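Local structure of superoxide dismutase [Cu-Zn] (7B4O) at residues M83-I87 with G88-N92. The protein probably catalyses the dismutation of superoxide to oxygen and hydrogen peroxide, as a copper-zinc enzyme captured here with zinc in its metal sites. Residues are numbered along the deposited sequence; the frame is centred on the assembly and turned at random. Where two conformers were deposited one is given.
With ZN (zinc ion), chain F.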
loop_
_atom_site.group_PDB
_atom_site.type_symbol
_atom_site.label_atom_id
_atom_site.label_comp_id
_atom_site.label_asym_id
_atom_site.label_seq_id
_atom_site.Cartn_x
_atom_site.Cartn_y
_atom_site.Cartn_z
ATOM N N MET A 83 -10.366 1.878 25.806
ATOM C CA MET A 83 -9.747 0.537 25.945
ATOM C C MET A 83 -10.519 -0.444 25.063
ATOM O O MET A 83 -9.900 -1.304 24.438
ATOM C CB MET A 83 -9.793 0.092 27.407
ATOM C CG MET A 83 -8.986 0.987 28.314
ATOM S SD MET A 83 -7.258 1.005 27.808
ATOM C CE MET A 83 -7.148 2.592 26.993
ATOM N N SER A 84 -11.845 -0.292 25.002
ATOM C CA SER A 84 -12.731 -1.106 24.138
ATOM C C SER A 84 -12.741 -0.495 22.731
ATOM O O SER A 84 -13.646 0.313 22.433
ATOM C CB SER A 84 -14.105 -1.210 24.736
ATOM O OG SER A 84 -14.907 -2.068 23.961
ATOM N N ARG A 85 -11.739 -0.846 21.927
ATOM C CA ARG A 85 -11.590 -0.352 20.540
ATOM C C ARG A 85 -10.926 -1.423 19.680
ATOM O O ARG A 85 -10.227 -2.297 20.206
ATOM C CB ARG A 85 -10.785 0.948 20.491
ATOM C CG ARG A 85 -9.337 0.803 20.934
ATOM C CD ARG A 85 -8.511 2.031 20.603
ATOM N NE ARG A 85 -7.797 1.897 19.328
ATOM C CZ ARG A 85 -6.746 2.619 18.976
ATOM N NH1 ARG A 85 -6.287 3.566 19.777
ATOM N NH2 ARG A 85 -6.143 2.380 17.829
ATOM N N HIS A 86 -11.140 -1.316 18.375
ATOM C CA HIS A 86 -10.364 -2.035 17.347
ATOM C C HIS A 86 -8.995 -1.362 17.243
ATOM O O HIS A 86 -8.919 -0.138 17.452
ATOM C CB HIS A 86 -11.082 -1.945 15.994
ATOM C CG HIS A 86 -12.457 -2.511 15.997
ATOM N ND1 HIS A 86 -13.483 -1.985 15.253
ATOM C CD2 HIS A 86 -12.978 -3.565 16.662
ATOM C CE1 HIS A 86 -14.561 -2.721 15.439
ATOM N NE2 HIS A 86 -14.282 -3.678 16.296
ATOM N N ILE A 87 -7.953 -2.125 16.935
ATOM C CA ILE A 87 -6.633 -1.519 16.616
ATOM C C ILE A 87 -6.857 -0.433 15.554
ATOM O O ILE A 87 -6.252 0.645 15.660
ATOM C CB ILE A 87 -5.611 -2.570 16.163
ATOM C CG1 ILE A 87 -5.298 -3.594 17.258
ATOM C CG2 ILE A 87 -4.348 -1.883 15.672
ATOM C CD1 ILE A 87 -4.833 -3.002 18.570
ATOM N N GLY A 88 -7.744 -0.684 14.595
ATOM C CA GLY A 88 -7.945 0.248 13.466
ATOM C C GLY A 88 -8.775 1.480 13.798
ATOM O O GLY A 88 -9.045 2.267 12.866
ATOM N N ASP A 89 -9.234 1.665 15.035
ATOM C CA ASP A 89 -10.156 2.774 15.387
ATOM C C ASP A 89 -9.379 4.059 15.653
ATOM O O ASP A 89 -9.060 4.351 16.810
ATOM C CB ASP A 89 -11.055 2.384 16.561
ATOM C CG ASP A 89 -12.069 1.325 16.187
ATOM O OD1 ASP A 89 -12.261 1.078 14.955
ATOM O OD2 ASP A 89 -12.664 0.748 17.126
ATOM N N LEU A 90 -9.081 4.817 14.587
ATOM C CA LEU A 90 -8.302 6.073 14.695
ATOM C C LEU A 90 -9.251 7.283 14.709
ATOM O O LEU A 90 -8.751 8.396 14.593
ATOM C CB LEU A 90 -7.292 6.171 13.548
ATOM C CG LEU A 90 -6.441 4.933 13.267
ATOM C CD1 LEU A 90 -5.308 5.286 12.320
ATOM C CD2 LEU A 90 -5.864 4.293 14.527
ATOM N N GLY A 91 -10.551 7.069 14.937
ATOM C CA GLY A 91 -11.527 8.136 15.215
ATOM C C GLY A 91 -11.960 8.876 13.959
ATOM O O GLY A 91 -12.373 8.216 12.987
ATOM N N ASN A 92 -11.893 10.203 14.004
ATOM C CA ASN A 92 -12.358 11.082 12.906
ATOM C C ASN A 92 -11.230 12.019 12.499
ATOM O O ASN A 92 -10.422 12.430 13.360
ATOM C CB ASN A 92 -13.588 11.899 13.288
ATOM C CG ASN A 92 -14.807 11.016 13.422
ATOM O OD1 ASN A 92 -15.329 10.536 12.421
ATOM N ND2 ASN A 92 -15.241 10.771 14.645
HETATM ZN ZN ZN F . -13.744 -0.092 14.604
#
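His86 and Asp89, three residues apart, share one zinc ion: ND1 of His86 binds the metal at 2.0 Å and OD1 of Asp89 at 1.9 Å, while His69 and His77 complete the site. The imidazole and carboxylate planes stand 54° apart, with OD1 at the ring edge. In both residues CG lies anti to the carbonyl carbon (chi1 -70° in Asp89), which turns the two groups onto the same ion.

Hydrogen bonds close the loop beneath the metal. The amide of Asp89 returns to His86 O at 3.0 Å across a type I turn, and His86 N donates to Asp89 OD2 (2.9 Å) from above the carboxylate plane. Gly78 N also donates to OD2, so the non-ligating oxygen is gripped twice and the rotation of the carboxylate is fixed.

Arg85 braces the turn through its side chain. Its NE meets His86 O at 3.0 Å almost straight (176°), from the face of that carbonyl opposite Asp89 N, and NH2 reaches Ile87 O at 2.8 Å. Asp89 O lies over the centre of the guanidinium face. Were Arg85 cut back to an alanine, His86 O and Ile87 O would probably lose these side-chain donors and Asp107 its salt-bridge mate, leaving the turn less firmly held.

Leu90 CD2 approaches NH2 of Arg85 obliquely (3.8 Å) and packs between strands 46-53 and 101-107. The turn closes the metal-binding loop between strands 46-53 and 89-95 of the superoxide dismutase beta-barrel and leads into the latter, which runs antiparallel to strand 46-53.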